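PDB 2O5F: putative Nudix hydrolase DR_0079 from Deinococcus radiodurans, which hydrolyses nucleoside di- and triphosphates to monophosphates with a marked preference for CDP and CTP, using magnesium as cofactor. Local coordinates for residues Gly20-Leu23 / Arg24-Ala28; Arg83-Ala86 / Arg87-Asn91. All blocks are in the same frame, centred on the assembly; numbering follows the deposited sequence.

From the N terminus, the chain first pairs strands 8-12 and 18-23 as an antiparallel hairpin. Interaction 1 (20-23 with 24-28) comes where the second of these strands ends: a type I turn bends the chain off the hairpin into the loop leading to strand 35-42. Interaction 2 (83-86 with 87-91) follows much later, in the second half of helix 78-90, after strand 68-71 on which that helix packs. The two are in series, neither nested nor crossed, and each is local, within one continuous run of chain. The centres of interactions 1 and 2 lie about 23 Å apart and the nearest atoms of interactions 1 and 2 about 9 Å apart; the surface turn and the Nudix helix do not touch.

Interaction 1 (Gly20-Leu23 / Arg24-Ala28); sequences GQIL and RTDPA
Asp-26 folds back over Ile-22 where the strand ends. Its CB sits 3.7 Å from Ile-22 CG1, the two side chains crossing at about a right angle, and its CG stays near both CG1 and CD1. Ile-22 presents this branch because CG1 lies anti to the backbone N (chi1 -174°), with the chain running on straight to CD1. This is the closer-packed side, closed by the type I turn from Leu-23 to Asp-26: Asp-26 N donates to Leu-23 O at 2.9 Å, from above the carbonyl plane. The carboxylate then makes an Asx turn, its OD1 taking the N-H of Ala-28 at 2.8 Å on the anti lone pair, in a nearly straight bond (164°). With an alanine here, the N-H of Ala-28 would probably lose this acceptor and the loop beyond the turn would be less firmly fixed. The other side is looser and more open to solvent: the Leu-23 side chain comes near Asp-26 with its CB, 4.2 Å from Asp-26 CB, and the side chain of Thr-25 barely meets the strand. Strand 8-12 flanks the contact, with Ile-22 on Leu-11 and Leu-23 on Arg-8, while Arg-24 turns to Leu-9 and to Trp-31 of the following loop.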
ATOM      1  N   GLY A  20     -16.603  -0.459  15.393  1.00 22.16           N
ATOM      2  CA  GLY A  20     -15.868  -0.684  16.628  1.00 22.29           C
ATOM      3  C   GLY A  20     -14.377  -0.460  16.427  1.00 21.97           C
ATOM      4  O   GLY A  20     -13.972   0.075  15.399  1.00 21.71           O
ATOM      5  N   GLN A  21     -13.571  -0.863  17.407  1.00 22.92           N
ATOM      6  CA  GLN A  21     -12.118  -0.719  17.341  1.00 24.13           C
ATOM      7  C   GLN A  21     -11.422  -1.973  17.846  1.00 24.61           C
ATOM      8  O   GLN A  21     -12.019  -2.794  18.544  1.00 23.65           O
ATOM      9  CB  GLN A  21     -11.635   0.465  18.188  1.00 27.81           C
ATOM     10  CG  GLN A  21     -11.826   1.846  17.586  1.00 27.88           C
ATOM     11  CD  GLN A  21     -13.270   2.301  17.609  1.00 31.97           C
ATOM     12  OE1 GLN A  21     -13.977   2.114  18.604  1.00 32.98           O
ATOM     13  NE2 GLN A  21     -13.708   2.932  16.523  1.00 28.79           N
ATOM     14  N   ILE A  22     -10.147  -2.113  17.501  1.00 24.30           N
ATOM     15  CA  ILE A  22      -9.380  -3.266  17.933  1.00 25.62           C
ATOM     16  C   ILE A  22      -7.894  -2.923  17.953  1.00 26.91           C
ATOM     17  O   ILE A  22      -7.423  -2.101  17.164  1.00 24.22           O
ATOM     18  CB  ILE A  22      -9.628  -4.475  16.996  1.00 25.89           C
ATOM     19  CG1 ILE A  22      -8.931  -5.723  17.549  1.00 26.00           C
ATOM     20  CG2 ILE A  22      -9.104  -4.171  15.591  1.00 25.47           C
ATOM     21  CD1 ILE A  22      -9.237  -6.971  16.764  1.00 27.15           C
ATOM     22  N   LEU A  23      -7.169  -3.538  18.880  1.00 25.78           N
ATOM     23  CA  LEU A  23      -5.740  -3.317  18.982  1.00 28.75           C
ATOM     24  C   LEU A  23      -5.049  -4.082  17.862  1.00 28.08           C
ATOM     25  O   LEU A  23      -5.399  -5.224  17.558  1.00 27.81           O
ATOM     26  CB  LEU A  23      -5.216  -3.793  20.337  1.00 30.63           C
ATOM     27  CG  LEU A  23      -5.625  -2.957  21.549  1.00 32.84           C
ATOM     28  CD1 LEU A  23      -5.201  -3.669  22.825  1.00 35.63           C
ATOM     29  CD2 LEU A  23      -4.983  -1.578  21.462  1.00 35.94           C
ATOM     30  N   ARG A  24      -4.074  -3.426  17.247  1.00 28.65           N
ATOM     31  CA  ARG A  24      -3.295  -3.996  16.151  1.00 30.21           C
ATOM     32  C   ARG A  24      -2.674  -5.351  16.510  1.00 31.29           C
ATOM     33  O   ARG A  24      -2.538  -6.230  15.652  1.00 29.45           O
ATOM     34  CB  ARG A  24      -2.189  -3.010  15.770  1.00 32.38           C
ATOM     35  CG  ARG A  24      -1.119  -3.568  14.849  1.00 36.51           C
ATOM     36  CD  ARG A  24      -1.628  -3.742  13.437  1.00 37.56           C
ATOM     37  NE  ARG A  24      -0.597  -4.268  12.548  1.00 37.39           N
ATOM     38  CZ  ARG A  24      -0.158  -5.523  12.569  1.00 41.18           C
ATOM     39  NH1 ARG A  24      -0.661  -6.394  13.436  1.00 38.77           N
ATOM     40  NH2 ARG A  24       0.783  -5.911  11.716  1.00 40.85           N
ATOM     41  N   THR A  25      -2.301  -5.516  17.777  1.00 31.66           N
ATOM     42  CA  THR A  25      -1.680  -6.757  18.230  1.00 33.93           C
ATOM     43  C   THR A  25      -2.652  -7.762  18.840  1.00 33.73           C
ATOM     44  O   THR A  25      -2.235  -8.796  19.368  1.00 32.98           O
ATOM     45  CB  THR A  25      -0.567  -6.469  19.258  1.00 35.44           C
ATOM     46  OG1 THR A  25      -1.110  -5.731  20.360  1.00 38.43           O
ATOM     47  CG2 THR A  25       0.557  -5.669  18.615  1.00 36.26           C
ATOM     48  N   ASP A  26      -3.945  -7.463  18.755  1.00 33.17           N
ATOM     49  CA  ASP A  26      -4.965  -8.345  19.306  1.00 31.80           C
ATOM     50  C   ASP A  26      -5.013  -9.651  18.516  1.00 30.64           C
ATOM     51  O   ASP A  26      -5.126  -9.646  17.291  1.00 30.61           O
ATOM     52  CB  ASP A  26      -6.339  -7.658  19.257  1.00 31.20           C
ATOM     53  CG  ASP A  26      -7.380  -8.363  20.117  1.00 33.26           C
ATOM     54  OD1 ASP A  26      -7.604  -9.575  19.923  1.00 32.51           O
ATOM     55  OD2 ASP A  26      -7.977  -7.699  20.991  1.00 34.65           O
ATOM     56  N   PRO A  27      -4.918 -10.794  19.212  1.00 29.82           N
ATOM     57  CA  PRO A  27      -4.957 -12.106  18.559  1.00 29.73           C
ATOM     58  C   PRO A  27      -6.245 -12.377  17.778  1.00 30.09           C
ATOM     59  O   PRO A  27      -6.274 -13.246  16.908  1.00 29.33           O
ATOM     60  CB  PRO A  27      -4.769 -13.075  19.729  1.00 31.96           C
ATOM     61  CG  PRO A  27      -5.373 -12.324  20.880  1.00 32.18           C
ATOM     62  CD  PRO A  27      -4.815 -10.945  20.671  1.00 30.51           C
ATOM     63  N   ALA A  28      -7.309 -11.637  18.079  1.00 28.51           N
ATOM     64  CA  ALA A  28      -8.567 -11.836  17.369  1.00 28.16           C
ATOM     65  C   ALA A  28      -8.639 -11.009  16.091  1.00 27.92           C
ATOM     66  O   ALA A  28      -9.630 -11.067  15.358  1.00 26.32           O
ATOM     67  CB  ALA A  28      -9.750 -11.499  18.271  1.00 29.65           C
TER

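Interaction 2 (Arg83-Ala86 / Arg87-Asn91); sequences RREA and REELN
The catalytic helix of the Nudix box, 78-90, holds this contact, and its acidic face brings Glu-85, Glu-88 and Glu-89 together. Glu-85 and Glu-88 run side by side, pointing the same way, with carboxylate planes 62° apart and Glu-85 OE2 only 2.5 Å from Glu-88 OE1. Arg-84 probably tempers this crowding of acids. Its NH1 forms a weak hydrogen bond within a salt bridge to Glu-85 OE1 (3.1 Å) and a longer salt bridge to Glu-88 OE1 (3.5 Å), which lies at the edge of the guanidinium; Glu-76 and the carbonyl of Ala-71 hold its other nitrogens. Glu-89 swings across Glu-85, its CD 3.4 Å from Glu-85 OE2, while its OE1 accepts from Gly-69 N.

On another side, Arg-87 CG occupies the position between backbone N and carbonyl carbon (chi1 64°), which lays it 3.1 Å from Arg-84 O. The Arg-87 side chain then runs beside that of Arg-83, its NH1 4.1 Å from Arg-83 CD, the charges turned to different acids: Arg-83 to Asp-95 and Glu-79, Arg-87 to Glu-93. In the backbone, successive i to i+4 bonds wind the helix, Leu-90 N to Ala-86 O (3.0 Å) among them, and Ala-86 and Leu-90 pack on Val-68. The run fits the REXXEE pattern of the Nudix box, whose glutamates line one face of the helix and, in relatives, supply metal ligands; here Glu-85 and Glu-89 probably do so for magnesium.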
ATOM      1  N   ARG A  83      -0.968  10.107   3.813  1.00 24.34           N
ATOM      2  CA  ARG A  83       0.008  11.161   4.060  1.00 26.03           C
ATOM      3  C   ARG A  83       1.015  10.740   5.127  1.00 25.25           C
ATOM      4  O   ARG A  83       2.211  11.014   5.012  1.00 24.48           O
ATOM      5  CB  ARG A  83      -0.684  12.455   4.497  1.00 26.80           C
ATOM      6  CG  ARG A  83       0.299  13.593   4.722  1.00 30.49           C
ATOM      7  CD  ARG A  83      -0.393  14.901   5.057  1.00 34.10           C
ATOM      8  NE  ARG A  83      -1.171  15.434   3.939  1.00 35.24           N
ATOM      9  CZ  ARG A  83      -2.480  15.262   3.786  1.00 35.72           C
ATOM     10  NH1 ARG A  83      -3.174  14.568   4.679  1.00 34.42           N
ATOM     11  NH2 ARG A  83      -3.098  15.792   2.740  1.00 36.85           N
ATOM     12  N   ARG A  84       0.527  10.065   6.162  1.00 25.87           N
ATOM     13  CA  ARG A  84       1.384   9.613   7.251  1.00 24.46           C
ATOM     14  C   ARG A  84       2.391   8.548   6.821  1.00 24.41           C
ATOM     15  O   ARG A  84       3.582   8.664   7.109  1.00 24.78           O
ATOM     16  CB  ARG A  84       0.518   9.093   8.408  1.00 25.08           C
ATOM     17  CG  ARG A  84       1.296   8.486   9.571  1.00 26.92           C
ATOM     18  CD  ARG A  84       0.367   8.073  10.716  1.00 27.87           C
ATOM     19  NE  ARG A  84      -0.711   7.170  10.301  1.00 26.80           N
ATOM     20  CZ  ARG A  84      -0.538   5.908   9.914  1.00 27.55           C
ATOM     21  NH1 ARG A  84       0.677   5.376   9.876  1.00 29.16           N
ATOM     22  NH2 ARG A  84      -1.585   5.169   9.580  1.00 27.84           N
ATOM     23  N   GLU A  85       1.922   7.510   6.138  1.00 22.38           N
ATOM     24  CA  GLU A  85       2.810   6.436   5.690  1.00 23.86           C
ATOM     25  C   GLU A  85       3.820   6.914   4.641  1.00 22.46           C
ATOM     26  O   GLU A  85       4.971   6.488   4.647  1.00 22.63           O
ATOM     27  CB  GLU A  85       2.000   5.268   5.121  1.00 25.65           C
ATOM     28  CG  GLU A  85       1.113   4.546   6.135  1.00 29.02           C
ATOM     29  CD  GLU A  85       1.891   3.636   7.082  1.00 31.88           C
ATOM     30  OE1 GLU A  85       1.259   3.013   7.965  1.00 34.85           O
ATOM     31  OE2 GLU A  85       3.131   3.540   6.949  1.00 34.30           O
ATOM     32  N   ALA A  86       3.386   7.787   3.740  1.00 21.53           N
ATOM     33  CA  ALA A  86       4.275   8.302   2.709  1.00 23.73           C
ATOM     34  C   ALA A  86       5.437   9.059   3.332  1.00 23.80           C
ATOM     35  O   ALA A  86       6.573   8.943   2.883  1.00 22.86           O
ATOM     36  CB  ALA A  86       3.513   9.217   1.748  1.00 22.18           C
ATOM     37  N   ARG A  87       5.168   9.842   4.366  1.00 26.45           N
ATOM     38  CA  ARG A  87       6.261  10.583   4.972  1.00 30.17           C
ATOM     39  C   ARG A  87       7.149   9.728   5.871  1.00 30.62           C
ATOM     40  O   ARG A  87       8.359   9.931   5.905  1.00 30.02           O
ATOM     41  CB  ARG A  87       5.729  11.798   5.731  1.00 33.20           C
ATOM     42  CG  ARG A  87       4.842  11.486   6.900  1.00 39.81           C
ATOM     43  CD  ARG A  87       4.036  12.722   7.245  1.00 44.68           C
ATOM     44  NE  ARG A  87       4.870  13.919   7.286  1.00 47.28           N
ATOM     45  CZ  ARG A  87       4.383  15.155   7.254  1.00 49.78           C
ATOM     46  NH1 ARG A  87       3.070  15.345   7.178  1.00 49.56           N
ATOM     47  NH2 ARG A  87       5.204  16.199   7.300  1.00 50.54           N
ATOM     48  N   GLU A  88       6.575   8.758   6.580  1.00 31.84           N
ATOM     49  CA  GLU A  88       7.404   7.924   7.443  1.00 33.33           C
ATOM     50  C   GLU A  88       8.194   6.842   6.706  1.00 31.39           C
ATOM     51  O   GLU A  88       9.249   6.427   7.174  1.00 32.45           O
ATOM     52  CB  GLU A  88       6.566   7.279   8.548  1.00 37.81           C
ATOM     53  CG  GLU A  88       5.588   6.233   8.070  1.00 44.24           C
ATOM     54  CD  GLU A  88       4.877   5.532   9.217  1.00 48.03           C
ATOM     55  OE1 GLU A  88       4.007   4.682   8.940  1.00 49.88           O
ATOM     56  OE2 GLU A  88       5.188   5.825  10.394  1.00 51.20           O
ATOM     57  N   GLU A  89       7.701   6.386   5.558  1.00 29.24           N
ATOM     58  CA  GLU A  89       8.402   5.350   4.809  1.00 26.62           C
ATOM     59  C   GLU A  89       9.253   5.891   3.658  1.00 25.46           C
ATOM     60  O   GLU A  89      10.347   5.389   3.405  1.00 21.98           O
ATOM     61  CB  GLU A  89       7.410   4.326   4.242  1.00 30.30           C
ATOM     62  CG  GLU A  89       6.483   3.684   5.278  1.00 35.35           C
ATOM     63  CD  GLU A  89       5.534   2.663   4.665  1.00 40.55           C
ATOM     64  OE1 GLU A  89       4.863   2.988   3.655  1.00 39.43           O
ATOM     65  OE2 GLU A  89       5.443   1.537   5.204  1.00 43.36           O
ATOM     66  N   LEU A  90       8.756   6.909   2.963  1.00 22.61           N
ATOM     67  CA  LEU A  90       9.484   7.451   1.816  1.00 24.57           C
ATOM     68  C   LEU A  90       9.964   8.879   2.000  1.00 23.00           C
ATOM     69  O   LEU A  90      10.616   9.427   1.112  1.00 24.83           O
ATOM     70  CB  LEU A  90       8.597   7.397   0.566  1.00 24.29           C
ATOM     71  CG  LEU A  90       8.011   6.058   0.099  1.00 26.84           C
ATOM     72  CD1 LEU A  90       7.342   6.267  -1.265  1.00 26.30           C
ATOM     73  CD2 LEU A  90       9.107   5.001  -0.027  1.00 22.48           C
ATOM     74  N   ASN A  91       9.656   9.471   3.151  1.00 23.39           N
ATOM     75  CA  ASN A  91      10.024  10.855   3.429  1.00 23.68           C
ATOM     76  C   ASN A  91       9.476  11.744   2.329  1.00 25.09           C
ATOM     77  O   ASN A  91      10.146  12.666   1.863  1.00 24.97           O
ATOM     78  CB  ASN A  91      11.544  11.024   3.514  1.00 22.84           C
ATOM     79  CG  ASN A  91      12.112  10.456   4.787  1.00 24.17           C
ATOM     80  OD1 ASN A  91      12.894   9.506   4.767  1.00 26.35           O
ATOM     81  ND2 ASN A  91      11.712  11.029   5.910  1.00 23.29           N
TER